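Local coordinates for protein putative agmatinase (Clostridium difficile, PDB 3LHL) that probably hydrolyses agmatine to putrescine and urea with manganese ions at its active site, as a putative agmatinase of the arginase family, at residues Y198-L203 with G243-E248; L10-V15 with F92-E97; L48-E53 with C271-D276. One frame throughout, in Å; residues are numbered along the deposited sequence.

Contact 1 of 3, residues Y198-L203 with G243-E248; sequences YLTIDL and GCDIVE. With MN (manganese (II) ion), chain B; MN (manganese (II) ion), chain C.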
# COMPACT_ATOMS: atom_id res chain seq x y z
N TYR A 198 3.18 4.87 8.03
CA TYR A 198 3.34 3.68 7.21
C TYR A 198 2.17 3.83 6.24
O TYR A 198 1.01 3.83 6.66
CB TYR A 198 3.17 2.38 7.98
CG TYR A 198 3.42 1.19 7.08
CD1 TYR A 198 4.69 0.62 6.99
CD2 TYR A 198 2.42 0.71 6.23
CE1 TYR A 198 4.95 -0.40 6.07
CE2 TYR A 198 2.68 -0.30 5.31
CZ TYR A 198 3.95 -0.86 5.23
OH TYR A 198 4.21 -1.84 4.31
N LEU A 199 2.48 3.99 4.96
CA LEU A 199 1.45 4.17 3.95
C LEU A 199 1.15 2.89 3.19
O LEU A 199 2.01 2.36 2.49
CB LEU A 199 1.87 5.26 2.97
CG LEU A 199 1.01 5.50 1.73
CD1 LEU A 199 -0.37 6.00 2.13
CD2 LEU A 199 1.72 6.51 0.84
N THR A 200 -0.07 2.38 3.34
CA THR A 200 -0.48 1.17 2.65
C THR A 200 -1.63 1.50 1.70
O THR A 200 -2.71 1.92 2.13
CB THR A 200 -0.92 0.05 3.64
OG1 THR A 200 -1.36 -1.09 2.89
CG2 THR A 200 -2.04 0.53 4.55
N ILE A 201 -1.38 1.31 0.42
CA ILE A 201 -2.37 1.60 -0.60
C ILE A 201 -2.89 0.37 -1.33
O ILE A 201 -2.17 -0.26 -2.11
CB ILE A 201 -1.80 2.58 -1.66
CG1 ILE A 201 -1.60 3.96 -1.02
CG2 ILE A 201 -2.72 2.66 -2.88
CD1 ILE A 201 -1.00 4.99 -1.96
N ASP A 202 -4.15 0.01 -1.07
CA ASP A 202 -4.78 -1.10 -1.77
C ASP A 202 -5.28 -0.42 -3.04
O ASP A 202 -6.14 0.46 -2.97
CB ASP A 202 -5.96 -1.65 -0.97
CG ASP A 202 -6.64 -2.80 -1.67
OD1 ASP A 202 -6.80 -2.73 -2.91
OD2 ASP A 202 -7.01 -3.78 -0.99
N LEU A 203 -4.74 -0.80 -4.19
CA LEU A 203 -5.13 -0.18 -5.45
C LEU A 203 -6.61 -0.26 -5.80
O LEU A 203 -7.08 0.51 -6.64
CB LEU A 203 -4.27 -0.73 -6.60
CG LEU A 203 -2.77 -0.44 -6.46
CD1 LEU A 203 -1.99 -1.20 -7.52
CD2 LEU A 203 -2.52 1.06 -6.58
N GLY A 243 7.78 3.76 5.62
CA GLY A 243 7.45 2.48 5.02
C GLY A 243 6.27 2.68 4.09
O GLY A 243 5.38 3.48 4.38
N CYS A 244 6.25 1.95 2.97
CA CYS A 244 5.16 2.10 2.01
C CYS A 244 4.93 0.86 1.16
O CYS A 244 5.83 0.02 1.00
CB CYS A 244 5.46 3.30 1.10
SG CYS A 244 4.20 3.66 -0.16
N ASP A 245 3.72 0.74 0.62
CA ASP A 245 3.39 -0.37 -0.26
C ASP A 245 2.11 -0.12 -1.06
O ASP A 245 1.26 0.69 -0.66
CB ASP A 245 3.26 -1.68 0.54
CG ASP A 245 2.01 -1.72 1.43
OD1 ASP A 245 0.90 -1.41 0.94
OD2 ASP A 245 2.14 -2.09 2.62
N ILE A 246 2.00 -0.78 -2.20
CA ILE A 246 0.81 -0.70 -3.04
C ILE A 246 0.48 -2.18 -3.26
O ILE A 246 1.37 -2.99 -3.48
CB ILE A 246 1.07 -0.00 -4.40
CG1 ILE A 246 2.17 -0.73 -5.18
CG2 ILE A 246 1.44 1.46 -4.17
CD1 ILE A 246 2.45 -0.12 -6.55
N VAL A 247 -0.80 -2.53 -3.18
CA VAL A 247 -1.16 -3.93 -3.31
C VAL A 247 -2.46 -4.18 -4.06
O VAL A 247 -3.19 -3.26 -4.39
CB VAL A 247 -1.29 -4.58 -1.90
CG1 VAL A 247 0.04 -4.49 -1.15
CG2 VAL A 247 -2.38 -3.87 -1.11
N GLU A 248 -2.71 -5.47 -4.31
CA GLU A 248 -3.92 -5.95 -4.96
C GLU A 248 -4.05 -5.76 -6.48
O GLU A 248 -5.14 -5.93 -7.04
CB GLU A 248 -5.16 -5.40 -4.23
CG GLU A 248 -5.30 -5.92 -2.80
CD GLU A 248 -5.41 -7.45 -2.70
OE1 GLU A 248 -5.08 -8.14 -3.69
OE2 GLU A 248 -5.81 -7.97 -1.63
MN MN B . -7.15 -4.27 1.17
MN MN C . -9.38 -3.89 -1.13
O HOH W 1 6.94 -1.61 3.26
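Strands Y198-D202 and G243-V247 run parallel, their axes 4.7 Å apart at closest and 8° from each other, joined by a ladder of backbone hydrogen bonds. The amides of L199 and I201 reach the carbonyls of G243 and D245, the amides of D245 and V247 return to L199 and I201, and L203 N extends the series to V247 O (2.9 Å), just past the strand end. Polar side chains gather on the face of Y198, T200 and D202. D245 sends its carboxylate over the neighbouring strand because CG stands between its backbone N and carbonyl carbon (chi1 71°). There Y198 OH donates to OD2 of D245 at 2.7 Å, on the anti side of the carboxylate, whose plane is turned 60° from the ring; OD2 also accepts from T101. D245 OD1 lies 3.0 Å from T200 OG1, a hydroxyl that is hydrogen-bonded to the metal ligand H98. A water donates both to Y198 OH and to C244 O, pinning the phenol from another direction. Apolar contacts are on the reverse face: L199 CD2 touches C244 SG at 3.9 Å, and L203 CD2 approaches I246 CB. At the carboxy-terminal end, OD2 of D202 bridges two manganese ions, at 2.2 Å and 2.4 Å, and CG of E248 packs 3.3 Å from that oxygen. H98, D121, H123, D125 and D204 complete the pair of sites. A bridging aspartate at the C-terminal end of a central parallel strand, with histidine and further aspartate ligands, is characteristic of the binuclear manganese centre of the arginase fold.

Contact 2 of 3, residues L10-V15 with F92-E97; sequences LIVFGV and FMIGGE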
# COMPACT_ATOMS: atom_id res chain seq x y z
N LEU A 10 15.56 4.67 -0.66
CA LEU A 10 14.30 3.98 -0.90
C LEU A 10 14.59 2.65 -1.60
O LEU A 10 15.20 2.61 -2.67
CB LEU A 10 13.39 4.84 -1.78
CG LEU A 10 11.97 4.35 -2.08
CD1 LEU A 10 11.18 4.18 -0.78
CD2 LEU A 10 11.28 5.36 -3.00
N ILE A 11 14.15 1.56 -0.98
CA ILE A 11 14.36 0.22 -1.51
C ILE A 11 13.02 -0.38 -1.93
O ILE A 11 12.17 -0.70 -1.09
CB ILE A 11 15.01 -0.70 -0.45
CG1 ILE A 11 16.26 -0.02 0.13
CG2 ILE A 11 15.37 -2.05 -1.07
CD1 ILE A 11 17.33 0.33 -0.89
N VAL A 12 12.85 -0.54 -3.24
CA VAL A 12 11.63 -1.08 -3.83
C VAL A 12 11.80 -2.56 -4.11
O VAL A 12 12.78 -2.97 -4.73
CB VAL A 12 11.32 -0.38 -5.17
CG1 VAL A 12 10.02 -0.90 -5.73
CG2 VAL A 12 11.28 1.13 -4.98
N PHE A 13 10.84 -3.37 -3.66
CA PHE A 13 10.91 -4.80 -3.91
C PHE A 13 9.52 -5.36 -4.10
O PHE A 13 8.53 -4.81 -3.60
CB PHE A 13 11.66 -5.52 -2.77
CG PHE A 13 10.95 -5.49 -1.44
CD1 PHE A 13 10.18 -6.58 -1.03
CD2 PHE A 13 11.06 -4.39 -0.60
CE1 PHE A 13 9.53 -6.58 0.20
CE2 PHE A 13 10.41 -4.37 0.64
CZ PHE A 13 9.64 -5.47 1.04
N GLY A 14 9.43 -6.44 -4.86
CA GLY A 14 8.14 -7.05 -5.13
C GLY A 14 7.92 -8.29 -4.30
O GLY A 14 8.87 -8.96 -3.88
N VAL A 15 6.64 -8.58 -4.04
CA VAL A 15 6.23 -9.75 -3.27
C VAL A 15 5.05 -10.36 -4.00
O VAL A 15 3.90 -9.97 -3.77
CB VAL A 15 5.79 -9.37 -1.84
CG1 VAL A 15 5.32 -10.62 -1.10
CG2 VAL A 15 6.94 -8.71 -1.09
N PHE A 92 9.80 -0.08 0.26
CA PHE A 92 8.66 0.19 -0.60
C PHE A 92 8.31 -1.14 -1.25
O PHE A 92 8.98 -1.59 -2.18
CB PHE A 92 9.01 1.24 -1.65
CG PHE A 92 7.83 1.79 -2.38
CD1 PHE A 92 7.95 2.95 -3.14
CD2 PHE A 92 6.59 1.16 -2.33
CE1 PHE A 92 6.86 3.47 -3.84
CE2 PHE A 92 5.49 1.67 -3.03
CZ PHE A 92 5.63 2.82 -3.78
N MSE A 93 7.27 -1.78 -0.74
CA MSE A 93 6.83 -3.08 -1.22
C MSE A 93 5.71 -3.00 -2.26
O MSE A 93 4.75 -2.25 -2.12
CB MSE A 93 6.38 -3.91 -0.01
CG MSE A 93 5.97 -5.34 -0.30
SE MSE A 93 5.67 -6.35 1.35
CE MSE A 93 4.26 -5.25 2.11
N ILE A 94 5.88 -3.78 -3.33
CA ILE A 94 4.91 -3.87 -4.42
C ILE A 94 4.43 -5.30 -4.29
O ILE A 94 5.01 -6.21 -4.88
CB ILE A 94 5.57 -3.73 -5.80
CG1 ILE A 94 6.36 -2.43 -5.89
CG2 ILE A 94 4.49 -3.81 -6.87
CD1 ILE A 94 5.56 -1.19 -5.62
N GLY A 95 3.36 -5.50 -3.54
CA GLY A 95 2.92 -6.87 -3.37
C GLY A 95 1.77 -7.36 -4.19
O GLY A 95 1.33 -6.75 -5.17
N GLY A 96 1.32 -8.54 -3.77
CA GLY A 96 0.18 -9.18 -4.35
C GLY A 96 -0.91 -8.81 -3.36
O GLY A 96 -1.19 -7.63 -3.17
N GLU A 97 -1.48 -9.79 -2.67
CA GLU A 97 -2.54 -9.50 -1.72
C GLU A 97 -2.14 -8.58 -0.57
O GLU A 97 -0.95 -8.42 -0.26
CB GLU A 97 -3.14 -10.79 -1.16
CG GLU A 97 -2.21 -11.61 -0.33
CD GLU A 97 -2.90 -12.81 0.26
OE1 GLU A 97 -3.36 -13.68 -0.52
OE2 GLU A 97 -3.00 -12.88 1.51
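F13 and selenomethionine M93 meet on one face of the sheet, ring against chain. With F13 CG placed between its backbone N and carbonyl carbon (chi1 67°), the ring swings over the next strand, where CB of M93 makes an off-centre CH-pi contact 4.2 Å from the ring centroid. M93 is extended through its first two torsions and bends at the third (chi3 60°); SE lies obliquely to the F13 ring, a Met-aromatic contact, and 3.6 Å from CG2 of V15. That same valine methyl also touches CG of M93. The other face carries L10, V12, F92 and I94. L10 CD1 meets CB of F92 at 3.8 Å while its CD2 comes to the ring edge; V12 lies alongside F92 and its CG1 crosses to CG1 of I94 at 4.0 Å. Between the faces, the parallel strands are paired through F92 N to I11 O, F13 N to F92 O, I94 N to F13 O and V15 N to I94 O. The four backbone bonds supply the polar part of the contact, and the chemistry between its side chains is purely apolar: CH-pi and selenium-aromatic contacts on the F13 and M93 face, next to helix 70-86, and aliphatic-aromatic packing on the F92 face, next to helix 258-278.

Contact 3 of 3, residues L48-E53 with C271-D276; sequences LDLDLE and CLIISD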
# COMPACT_ATOMS: atom_id res chain seq x y z
N LEU A 48 3.91 16.46 -10.62
CA LEU A 48 4.70 16.79 -9.44
C LEU A 48 5.95 17.61 -9.76
O LEU A 48 6.55 18.20 -8.86
CB LEU A 48 5.12 15.50 -8.72
CG LEU A 48 4.00 14.58 -8.23
CD1 LEU A 48 4.57 13.19 -7.95
CD2 LEU A 48 3.34 15.16 -6.98
N ASP A 49 6.33 17.64 -11.03
CA ASP A 49 7.52 18.34 -11.49
C ASP A 49 8.74 17.79 -10.77
O ASP A 49 9.56 18.53 -10.21
CB ASP A 49 7.39 19.85 -11.25
CG ASP A 49 8.57 20.64 -11.81
OD1 ASP A 49 9.18 20.17 -12.80
OD2 ASP A 49 8.89 21.72 -11.26
N LEU A 50 8.86 16.46 -10.78
CA LEU A 50 9.97 15.75 -10.17
C LEU A 50 10.39 14.69 -11.18
O LEU A 50 9.57 14.27 -12.00
CB LEU A 50 9.52 15.09 -8.87
CG LEU A 50 9.11 16.02 -7.72
CD1 LEU A 50 8.55 15.20 -6.56
CD2 LEU A 50 10.30 16.85 -7.26
N ASP A 51 11.64 14.25 -11.12
CA ASP A 51 12.14 13.25 -12.06
C ASP A 51 12.87 12.14 -11.32
O ASP A 51 13.77 12.40 -10.53
CB ASP A 51 13.10 13.92 -13.05
CG ASP A 51 13.28 13.11 -14.33
OD1 ASP A 51 13.62 11.91 -14.27
OD2 ASP A 51 13.09 13.70 -15.42
N LEU A 52 12.49 10.89 -11.59
CA LEU A 52 13.13 9.74 -10.95
C LEU A 52 14.65 9.76 -11.08
O LEU A 52 15.36 9.23 -10.23
CB LEU A 52 12.59 8.43 -11.53
CG LEU A 52 11.19 8.00 -11.08
CD1 LEU A 52 10.80 6.71 -11.79
CD2 LEU A 52 11.19 7.80 -9.56
N GLU A 53 15.15 10.39 -12.14
CA GLU A 53 16.58 10.46 -12.40
C GLU A 53 17.39 11.29 -11.41
O GLU A 53 18.62 11.18 -11.37
CB GLU A 53 16.83 10.99 -13.82
CG GLU A 53 16.31 10.07 -14.90
CD GLU A 53 16.56 10.61 -16.30
OE1 GLU A 53 16.04 11.71 -16.62
OE2 GLU A 53 17.27 9.93 -17.08
N CYS A 271 7.41 7.05 -5.41
CA CYS A 271 8.86 7.03 -5.26
C CYS A 271 9.36 8.47 -5.27
O CYS A 271 10.17 8.86 -4.43
CB CYS A 271 9.52 6.25 -6.40
SG CYS A 271 9.40 4.45 -6.27
N LEU A 272 8.86 9.26 -6.21
CA LEU A 272 9.26 10.65 -6.32
C LEU A 272 8.96 11.39 -5.01
O LEU A 272 9.84 12.01 -4.42
CB LEU A 272 8.52 11.32 -7.48
CG LEU A 272 8.98 10.83 -8.86
CD1 LEU A 272 8.09 11.41 -9.95
CD2 LEU A 272 10.44 11.24 -9.08
N ILE A 273 7.72 11.30 -4.56
CA ILE A 273 7.29 11.95 -3.33
C ILE A 273 8.16 11.59 -2.12
O ILE A 273 8.61 12.47 -1.39
CB ILE A 273 5.80 11.61 -3.05
CG1 ILE A 273 4.95 12.82 -3.39
CG2 ILE A 273 5.59 11.17 -1.61
CD1 ILE A 273 5.15 13.31 -4.79
N ILE A 274 8.39 10.30 -1.92
CA ILE A 274 9.19 9.85 -0.79
C ILE A 274 10.66 10.23 -0.97
O ILE A 274 11.29 10.75 -0.05
CB ILE A 274 9.06 8.32 -0.60
CG1 ILE A 274 7.59 7.95 -0.36
CG2 ILE A 274 9.90 7.86 0.59
CD1 ILE A 274 7.33 6.46 -0.36
N SER A 275 11.19 9.97 -2.17
CA SER A 275 12.58 10.28 -2.45
C SER A 275 12.90 11.75 -2.25
O SER A 275 13.97 12.10 -1.75
CB SER A 275 12.93 9.87 -3.88
OG SER A 275 12.87 8.47 -4.03
N ASP A 276 11.98 12.62 -2.64
CA ASP A 276 12.19 14.05 -2.50
C ASP A 276 12.26 14.49 -1.05
O ASP A 276 13.07 15.35 -0.69
CB ASP A 276 11.09 14.84 -3.22
CG ASP A 276 11.36 16.33 -3.24
OD1 ASP A 276 12.41 16.72 -3.79
OD2 ASP A 276 10.55 17.11 -2.71
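L50 and L272 both hold CG anti to the carbonyl carbon (chi1 -65° and -70°), and with these torsions the two side chains slide past one another in opposite directions. CB of L50 meets CD2 of L272 at 4.0 Å, while CD1 of L50 runs on to CB of L272 on the helix. L52 takes a similar first torsion, -76°, and crosses L272 at about a right angle; its CD2 presses on CD2 of L272 at 3.6 Å and reaches CB of C271, one residue back on the helix. The branched end of L272 is thus caught between L50 and L52, with CD2 also 3.3 Å from the backbone N of L52 and close to the carbonyl carbon of D51, so that it packs on the main chain as well as on side chains. At the other end of the segment, L48 crosses I273 at about a right angle; its methyls come so close to CD1 of I273 that the detail of this pair is doubtful. D276 approaches from the next helical turn, its OD1 lying 4.1 Å from CD2 of L50; this carboxylate oxygen is hydrogen-bonded to Y55, whose side chain also touches L50 and L272. Segment 48-53 keeps its own shape by an Asx turn, in which E53 N donates to D51 OD1 at 3.0 Å; the same oxygen accepts from T43. A G1 beta bulge at D49 and L50, both facing S45, shapes the hairpin of strands 44-45 and 50-51. On the helix, C271 O accepts from both N and OG of S275. The chemistry across the interface is therefore hydrophobic: leucine and isoleucine methyls attach the hairpin to helix 258-278, while D51, S275 and D276 place hydrogen bonds within their own segment or on nearby T43 and Y55.

How the contacts relate
From the N terminus, strand 10-15 pairs with 92-97 in contact 2, closing a loop of 76 residues that includes segment 48-53. That segment meets its partner, 271-276, only near the C terminus, in contact 3, so contacts 2 and 3 cross along the chain. Contact 1, 198-203 with 243-248, opens after contact 2 has closed and falls wholly within the long span of contact 3. Contacts 1 and 2 share the central parallel sheet, where strands 90-95 and 240-247 are neighbours and C244 O lies 2.9 Å from M93 N. Helix 258-278 covers one face of that sheet, with C271 meeting F92 and I274 meeting C244, and meets the hairpin through C271, L272, I273 and D276.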